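Local structure of succinoglycan biosynthesis protein (Bacillus cereus ATCC 14579, 3B55) at residues A[91-94]-A[95-98]; A[147-150]-A[151-154]; A[226-229]-A[230-234]. The protein is of unknown function but binds calcium and is related to the erythromycin esterases. The protein carries 1 engineered substitution. All blocks are in the same frame, centred on the assembly; numbering follows the deposited sequence.

Interactions 1 and 2 lie on two neighbouring helices, 88-104 and 144-158, their centres 11 Å apart, and they meet directly: His95 NE2 comes within 3.6 Å of Trp152 CB. Both helices pack against the central sheet. Interaction 1 is wholly buried, and its lysine and arginine ends turn to acidic partners outside the segments. Interaction 2 is two-sided, with apolar groups inward and an aspartate-arginine pair on a more exposed flank. Interaction 3 is about 40 Å from interaction 1 and 37 Å from interaction 2 between centres, on helix 221-240 among other helices and more open to solvent; there a long lysine-aspartate salt bridge and a carbonyl with two donors add to the backbone bonds.

Interaction 1: residues A[91-94]-A[95-98]; sequences FTMK and HRIV
Arg96 steps back toward Thr92 and Met93 only at the root of its side chain, and from CG it stands outward from the helix. Its CB lies 3.6 Å from Met93 O. CG, beside the backbone N with chi1 -59°, comes down on the turn before, 3.2 Å from Thr92 O. CD is at the limit of contact with the same oxygen and with the selenium of Met93, a selenomethionine. The bend at chi3 (60°) then brings NH1 alongside that selenium, NH1 to SE 3.9 Å, an oblique and loose approach. Met93 answers with bends of its own at chi2 and chi3, and the two chains cross obliquely. Beyond this touch, Arg96 NH2 forms a salt bridge with Asp64, which gives the charged end a partner of opposite sign in a buried setting.

The segments are successive turns of helix 88-104, the connection of a right-handed beta-alpha-beta crossover between parallel strands 77-82 and 109-112, with strand 301-306 lying between them in the sheet. Four i to i+4 backbone bonds join the turns, from His95 N to Phe91 O (2.9 Å) through to Val98 N to Lys94 O (3.0 Å).

Branched side chains press on the same carbonyls. Ile97 CG1 is 3.2 Å from Met93 O, and Val98 CG2 is 3.1 Å from Lys94 O; further out, both residues touch Leu80 of strand 77-82. Lys94 leaves the helix toward that strand: NZ forms a salt bridge with Glu82 and a hydrogen bond to Leu80 O, and the chain also makes a cation-pi contact with Trp304. At the start of the segment, the Phe91 side chain comes about 5 Å from that of His85, a ligand of the calcium ion.

Interaction 2: residues A[147-150]-A[151-154]; sequences LDLL and DWIR
Leu149 points outward from its helix, with one methyl, CD1, lying just far enough forward to meet two side chains of the next turn, Trp152 and Ile153. It lies 4.3 Å from Ile153 CD1, a methyl-to-methyl contact, and 4.5 Å from CE3 of the Trp152 indole, a looser one. The carbonyl of Leu149 faces the same two residues, bonded by the Ile153 amide and merely neighboured by the indole. Trp152 presents its ring edge, with Leu149 O near the plane of the indole and 4.0 Å from CE3. Ile153 has CG1 beside its own backbone N (chi1 -60°), and this brings CG1 to 3.1 Å from Leu149 O, while its amide donates the regular helical bond to that oxygen.

Both turns belong to helix 144-158, which lies in the connection from strand 109-112 to the neighbouring parallel strand 167-172, together with helix 116-128. Apolar groups face two of these elements: Leu149 and Ile153 touch Leu110 of strand 109-112, and Leu150 packs on Leu122 and Tyr125 of helix 116-128. Trp152 touches Lys99 and Val102 of the neighbouring helix 88-104.

Asp151 and Arg154 are turned to another flank of the helix. The CB of Asp151 is 3.3 Å from Leu147 O, and its carboxylate swings off anti to the backbone N, chi1 -179°. Arg154 folds back at chi3 to meet it in a salt bridge, NH2 to Asp151 OD1 2.7 Å. Asp151 OD1 receives NH2 on its syn lone pair and lies 23° out of the guanidinium plane. A second, weak bond from Arg154 NE reaches OD1 at 2.9 Å, so one oxygen takes both donors, and Arg154 NE also has a weak bond to Tyr125 OH.

Interaction 3: residues A[226-229]-A[230-234]; sequences KYVL and DAKTI. Engineered in segment 230-234: Thr233 (natural residue Gln).
This is a contact between side chains three and four residues apart on successive turns of helix 221-240, in the helical part of the chain away from the calcium site. Four i to i+4 backbone hydrogen bonds join the turns, and a salt bridge between Lys226 and Asp230 is added on the side. The bridge is long, 3.5 Å from Lys226 NZ to Asp230 OD2, and the lysine lies across the carboxylate so that its CE is nearer, 3.1 Å from OD2. A bend at chi2 (-108°) turns the lysine chain, and its CD rests over one face of the Tyr227 ring, 4.0 Å above the plane and offset toward the rim. Tyr227 and Asp230 run side by side, ring and carboxylate almost perpendicular (86°), with CD1 3.8 Å from OD2.

Around this, the helix packs between helices 197-206 and 250-268: Ile234 meets Val199 and Ile203 on the first, Ala231 meets Ile262 on the second, and Asp230 OD1 has a long, weak ion pair with Lys202.

A turn after Lys226, Leu229 O accepts two donors, the amide of the engineered Thr233 at 2.9 Å and its OG1 at 3.1 Å, which arrive from opposite faces of the carbonyl plane.

Interaction 1: residues A[91-94]-A[95-98]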
loop_
_atom_site.group_PDB
_atom_site.type_symbol
_atom_site.label_atom_id
_atom_site.label_comp_id
_atom_site.label_asym_id
_atom_site.label_seq_id
_atom_site.Cartn_x
_atom_site.Cartn_y
_atom_site.Cartn_z
ATOM N N PHE A 91 4.954 12.024 0.161
ATOM C CA PHE A 91 4.685 11.434 1.467
ATOM C C PHE A 91 3.876 12.382 2.354
ATOM O O PHE A 91 2.848 11.993 2.898
ATOM C CB PHE A 91 5.982 11.088 2.208
ATOM C CG PHE A 91 6.676 9.845 1.702
ATOM C CD1 PHE A 91 5.940 8.746 1.257
ATOM C CD2 PHE A 91 8.066 9.759 1.715
ATOM C CE1 PHE A 91 6.577 7.582 0.830
ATOM C CE2 PHE A 91 8.717 8.601 1.292
ATOM C CZ PHE A 91 7.970 7.507 0.849
ATOM N N THR A 92 4.332 13.626 2.498
ATOM C CA THR A 92 3.626 14.565 3.360
ATOM C C THR A 92 2.206 14.877 2.904
ATOM O O THR A 92 1.322 15.071 3.735
ATOM C CB THR A 92 4.389 15.900 3.523
ATOM O OG1 THR A 92 4.522 16.542 2.250
ATOM C CG2 THR A 92 5.768 15.661 4.149
HETATM N N MSE A 93 1.982 14.930 1.592
HETATM C CA MSE A 93 0.647 15.213 1.080
HETATM C C MSE A 93 -0.276 14.030 1.386
HETATM O O MSE A 93 -1.472 14.206 1.633
HETATM C CB MSE A 93 0.686 15.451 -0.429
HETATM C CG MSE A 93 -0.632 15.907 -1.011
HETATM SE SE MSE A 93 -1.279 17.573 -0.223
HETATM C CE MSE A 93 -0.247 18.827 -1.232
ATOM N N LYS A 94 0.280 12.821 1.367
ATOM C CA LYS A 94 -0.513 11.634 1.657
ATOM C C LYS A 94 -0.817 11.598 3.153
ATOM O O LYS A 94 -1.852 11.087 3.583
ATOM C CB LYS A 94 0.243 10.374 1.235
ATOM C CG LYS A 94 0.122 10.069 -0.251
ATOM C CD LYS A 94 0.793 8.749 -0.595
ATOM C CE LYS A 94 0.187 7.593 0.195
ATOM N NZ LYS A 94 0.878 6.316 -0.138
ATOM N N HIS A 95 0.101 12.154 3.934
ATOM C CA HIS A 95 -0.047 12.226 5.377
ATOM C C HIS A 95 -1.249 13.135 5.672
ATOM O O HIS A 95 -2.116 12.801 6.481
ATOM C CB HIS A 95 1.249 12.790 5.980
ATOM C CG HIS A 95 1.231 12.944 7.471
ATOM N ND1 HIS A 95 2.367 13.245 8.193
ATOM C CD2 HIS A 95 0.219 12.894 8.368
ATOM C CE1 HIS A 95 2.055 13.379 9.470
ATOM N NE2 HIS A 95 0.758 13.172 9.603
ATOM N N ARG A 96 -1.302 14.275 4.993
ATOM C CA ARG A 96 -2.393 15.220 5.182
ATOM C C ARG A 96 -3.756 14.604 4.865
ATOM O O ARG A 96 -4.744 14.872 5.551
ATOM C CB ARG A 96 -2.191 16.444 4.296
ATOM C CG ARG A 96 -0.897 17.215 4.532
ATOM C CD ARG A 96 -0.996 18.562 3.844
ATOM N NE ARG A 96 -2.127 19.312 4.387
ATOM C CZ ARG A 96 -2.964 20.044 3.661
ATOM N NH1 ARG A 96 -2.801 20.135 2.345
ATOM N NH2 ARG A 96 -3.972 20.675 4.250
ATOM N N ILE A 97 -3.806 13.795 3.811
ATOM C CA ILE A 97 -5.044 13.148 3.399
ATOM C C ILE A 97 -5.508 12.129 4.434
ATOM O O ILE A 97 -6.691 12.078 4.779
ATOM C CB ILE A 97 -4.870 12.456 2.026
ATOM C CG1 ILE A 97 -4.481 13.508 0.980
ATOM C CG2 ILE A 97 -6.152 11.744 1.630
ATOM C CD1 ILE A 97 -4.136 12.945 -0.369
ATOM N N VAL A 98 -4.580 11.313 4.920
ATOM C CA VAL A 98 -4.922 10.335 5.943
ATOM C C VAL A 98 -5.555 11.100 7.098
ATOM O O VAL A 98 -6.612 10.721 7.597
ATOM C CB VAL A 98 -3.668 9.594 6.453
ATOM C CG1 VAL A 98 -4.039 8.665 7.597
ATOM C CG2 VAL A 98 -3.042 8.803 5.314
#

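Interaction 2: residues A[147-150]-A[151-154]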
loop_
_atom_site.group_PDB
_atom_site.type_symbol
_atom_site.label_atom_id
_atom_site.label_comp_id
_atom_site.label_asym_id
_atom_site.label_seq_id
_atom_site.Cartn_x
_atom_site.Cartn_y
_atom_site.Cartn_z
ATOM N N LEU A 147 8.136 8.421 9.797
ATOM C CA LEU A 147 8.145 8.475 11.250
ATOM C C LEU A 147 7.240 9.569 11.787
ATOM O O LEU A 147 6.717 9.434 12.889
ATOM C CB LEU A 147 9.563 8.664 11.765
ATOM C CG LEU A 147 10.383 7.414 11.451
ATOM C CD1 LEU A 147 11.824 7.765 11.534
ATOM C CD2 LEU A 147 10.038 6.281 12.401
ATOM N N ASP A 148 7.051 10.643 11.022
ATOM C CA ASP A 148 6.161 11.721 11.473
ATOM C C ASP A 148 4.711 11.258 11.357
ATOM O O ASP A 148 3.869 11.611 12.180
ATOM C CB ASP A 148 6.324 12.993 10.633
ATOM C CG ASP A 148 7.656 13.679 10.857
ATOM O OD1 ASP A 148 8.205 13.581 11.979
ATOM O OD2 ASP A 148 8.144 14.330 9.905
ATOM N N LEU A 149 4.425 10.479 10.317
ATOM C CA LEU A 149 3.081 9.962 10.101
ATOM C C LEU A 149 2.707 9.045 11.258
ATOM O O LEU A 149 1.613 9.144 11.813
ATOM C CB LEU A 149 3.014 9.170 8.794
ATOM C CG LEU A 149 1.785 8.267 8.616
ATOM C CD1 LEU A 149 0.523 9.115 8.487
ATOM C CD2 LEU A 149 1.969 7.388 7.388
ATOM N N LEU A 150 3.627 8.154 11.613
ATOM C CA LEU A 150 3.405 7.214 12.701
ATOM C C LEU A 150 3.291 7.950 14.030
ATOM O O LEU A 150 2.461 7.598 14.874
ATOM C CB LEU A 150 4.542 6.190 12.747
ATOM C CG LEU A 150 4.569 5.249 11.538
ATOM C CD1 LEU A 150 5.847 4.437 11.530
ATOM C CD2 LEU A 150 3.345 4.346 11.585
ATOM N N ASP A 151 4.121 8.973 14.215
ATOM C CA ASP A 151 4.075 9.744 15.447
ATOM C C ASP A 151 2.744 10.479 15.547
ATOM O O ASP A 151 2.169 10.572 16.626
ATOM C CB ASP A 151 5.229 10.738 15.516
ATOM C CG ASP A 151 5.217 11.540 16.801
ATOM O OD1 ASP A 151 4.931 10.941 17.858
ATOM O OD2 ASP A 151 5.498 12.756 16.760
ATOM N N TRP A 152 2.246 11.003 14.430
ATOM C CA TRP A 152 0.959 11.688 14.468
ATOM C C TRP A 152 -0.131 10.673 14.848
ATOM O O TRP A 152 -1.042 10.987 15.620
ATOM C CB TRP A 152 0.613 12.312 13.114
ATOM C CG TRP A 152 -0.817 12.736 13.063
ATOM C CD1 TRP A 152 -1.371 13.819 13.679
ATOM C CD2 TRP A 152 -1.906 12.004 12.486
ATOM N NE1 TRP A 152 -2.738 13.799 13.537
ATOM C CE2 TRP A 152 -3.095 12.693 12.812
ATOM C CE3 TRP A 152 -1.995 10.823 11.738
ATOM C CZ2 TRP A 152 -4.360 12.248 12.408
ATOM C CZ3 TRP A 152 -3.257 10.377 11.335
ATOM C CH2 TRP A 152 -4.420 11.088 11.678
ATOM N N ILE A 153 -0.038 9.457 14.310
ATOM C CA ILE A 153 -1.035 8.444 14.626
ATOM C C ILE A 153 -0.959 8.056 16.100
ATOM O O ILE A 153 -1.985 7.807 16.729
ATOM C CB ILE A 153 -0.865 7.177 13.780
ATOM C CG1 ILE A 153 -0.993 7.514 12.295
ATOM C CG2 ILE A 153 -1.929 6.167 14.175
ATOM C CD1 ILE A 153 -0.861 6.300 11.379
ATOM N N ARG A 154 0.257 7.990 16.639
ATOM C CA ARG A 154 0.456 7.652 18.045
ATOM C C ARG A 154 -0.221 8.722 18.901
ATOM O O ARG A 154 -0.896 8.413 19.887
ATOM C CB ARG A 154 1.950 7.617 18.376
ATOM C CG ARG A 154 2.253 7.509 19.869
ATOM C CD ARG A 154 3.744 7.669 20.147
ATOM N NE ARG A 154 4.208 9.037 19.929
ATOM C CZ ARG A 154 3.847 10.077 20.677
ATOM N NH1 ARG A 154 3.013 9.913 21.695
ATOM N NH2 ARG A 154 4.332 11.280 20.420
#

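Interaction 3: residues A[226-229]-A[230-234]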
loop_
_atom_site.group_PDB
_atom_site.type_symbol
_atom_site.label_atom_id
_atom_site.label_comp_id
_atom_site.label_asym_id
_atom_site.label_seq_id
_atom_site.Cartn_x
_atom_site.Cartn_y
_atom_site.Cartn_z
ATOM N N LYS A 226 6.633 -28.957 1.049
ATOM C CA LYS A 226 6.374 -29.519 2.365
ATOM C C LYS A 226 6.019 -28.390 3.333
ATOM O O LYS A 226 5.174 -28.554 4.219
ATOM C CB LYS A 226 7.610 -30.260 2.879
ATOM C CG LYS A 226 7.535 -30.639 4.345
ATOM C CD LYS A 226 8.469 -29.785 5.194
ATOM C CE LYS A 226 8.459 -30.235 6.656
ATOM N NZ LYS A 226 9.548 -29.599 7.454
ATOM N N TYR A 227 6.665 -27.242 3.152
ATOM C CA TYR A 227 6.409 -26.092 4.004
ATOM C C TYR A 227 5.054 -25.519 3.640
ATOM O O TYR A 227 4.324 -25.044 4.506
ATOM C CB TYR A 227 7.523 -25.053 3.844
ATOM C CG TYR A 227 8.781 -25.467 4.575
ATOM C CD1 TYR A 227 8.737 -25.764 5.939
ATOM C CD2 TYR A 227 9.999 -25.617 3.907
ATOM C CE1 TYR A 227 9.856 -26.203 6.617
ATOM C CE2 TYR A 227 11.137 -26.062 4.588
ATOM C CZ TYR A 227 11.051 -26.353 5.942
ATOM O OH TYR A 227 12.150 -26.805 6.640
ATOM N N VAL A 228 4.707 -25.578 2.359
ATOM C CA VAL A 228 3.409 -25.086 1.925
ATOM C C VAL A 228 2.353 -25.924 2.641
ATOM O O VAL A 228 1.303 -25.417 3.044
ATOM C CB VAL A 228 3.230 -25.239 0.401
ATOM C CG1 VAL A 228 1.753 -25.122 0.027
ATOM C CG2 VAL A 228 4.043 -24.172 -0.317
ATOM N N LEU A 229 2.636 -27.217 2.794
ATOM C CA LEU A 229 1.703 -28.118 3.463
ATOM C C LEU A 229 1.690 -27.897 4.962
ATOM O O LEU A 229 0.659 -28.071 5.603
ATOM C CB LEU A 229 2.054 -29.576 3.175
ATOM C CG LEU A 229 1.072 -30.231 2.213
ATOM C CD1 LEU A 229 -0.338 -30.222 2.804
ATOM C CD2 LEU A 229 1.105 -29.461 0.907
ATOM N N ASP A 230 2.839 -27.539 5.527
ATOM C CA ASP A 230 2.905 -27.289 6.957
ATOM C C ASP A 230 2.033 -26.087 7.300
ATOM O O ASP A 230 1.347 -26.086 8.316
ATOM C CB ASP A 230 4.345 -27.023 7.401
ATOM C CG ASP A 230 5.190 -28.288 7.449
ATOM O OD1 ASP A 230 4.644 -29.393 7.234
ATOM O OD2 ASP A 230 6.405 -28.176 7.711
ATOM N N ALA A 231 2.055 -25.073 6.442
ATOM C CA ALA A 231 1.259 -23.866 6.662
ATOM C C ALA A 231 -0.232 -24.175 6.523
ATOM O O ALA A 231 -1.043 -23.749 7.354
ATOM C CB ALA A 231 1.666 -22.772 5.664
ATOM N N LYS A 232 -0.590 -24.912 5.472
ATOM C CA LYS A 232 -1.986 -25.279 5.247
ATOM C C LYS A 232 -2.500 -26.026 6.464
ATOM O O LYS A 232 -3.617 -25.797 6.925
ATOM C CB LYS A 232 -2.126 -26.179 4.019
ATOM C CG LYS A 232 -2.123 -25.435 2.697
ATOM C CD LYS A 232 -2.326 -26.384 1.524
ATOM C CE LYS A 232 -2.412 -25.622 0.198
ATOM N NZ LYS A 232 -2.526 -26.536 -0.977
ATOM N N THR A 233 -1.667 -26.923 6.975
ATOM C CA THR A 233 -2.010 -27.718 8.141
ATOM C C THR A 233 -2.214 -26.864 9.392
ATOM O O THR A 233 -3.126 -27.121 10.171
ATOM C CB THR A 233 -0.922 -28.783 8.408
ATOM O OG1 THR A 233 -1.063 -29.853 7.462
ATOM C CG2 THR A 233 -1.035 -29.328 9.819
ATOM N N ILE A 234 -1.367 -25.860 9.594
ATOM C CA ILE A 234 -1.507 -24.997 10.760
ATOM C C ILE A 234 -2.852 -24.284 10.717
ATOM O O ILE A 234 -3.579 -24.257 11.709
ATOM C CB ILE A 234 -0.378 -23.954 10.834
ATOM C CG1 ILE A 234 0.947 -24.657 11.140
ATOM C CG2 ILE A 234 -0.702 -22.909 11.890
ATOM C CD1 ILE A 234 2.125 -23.721 11.297
#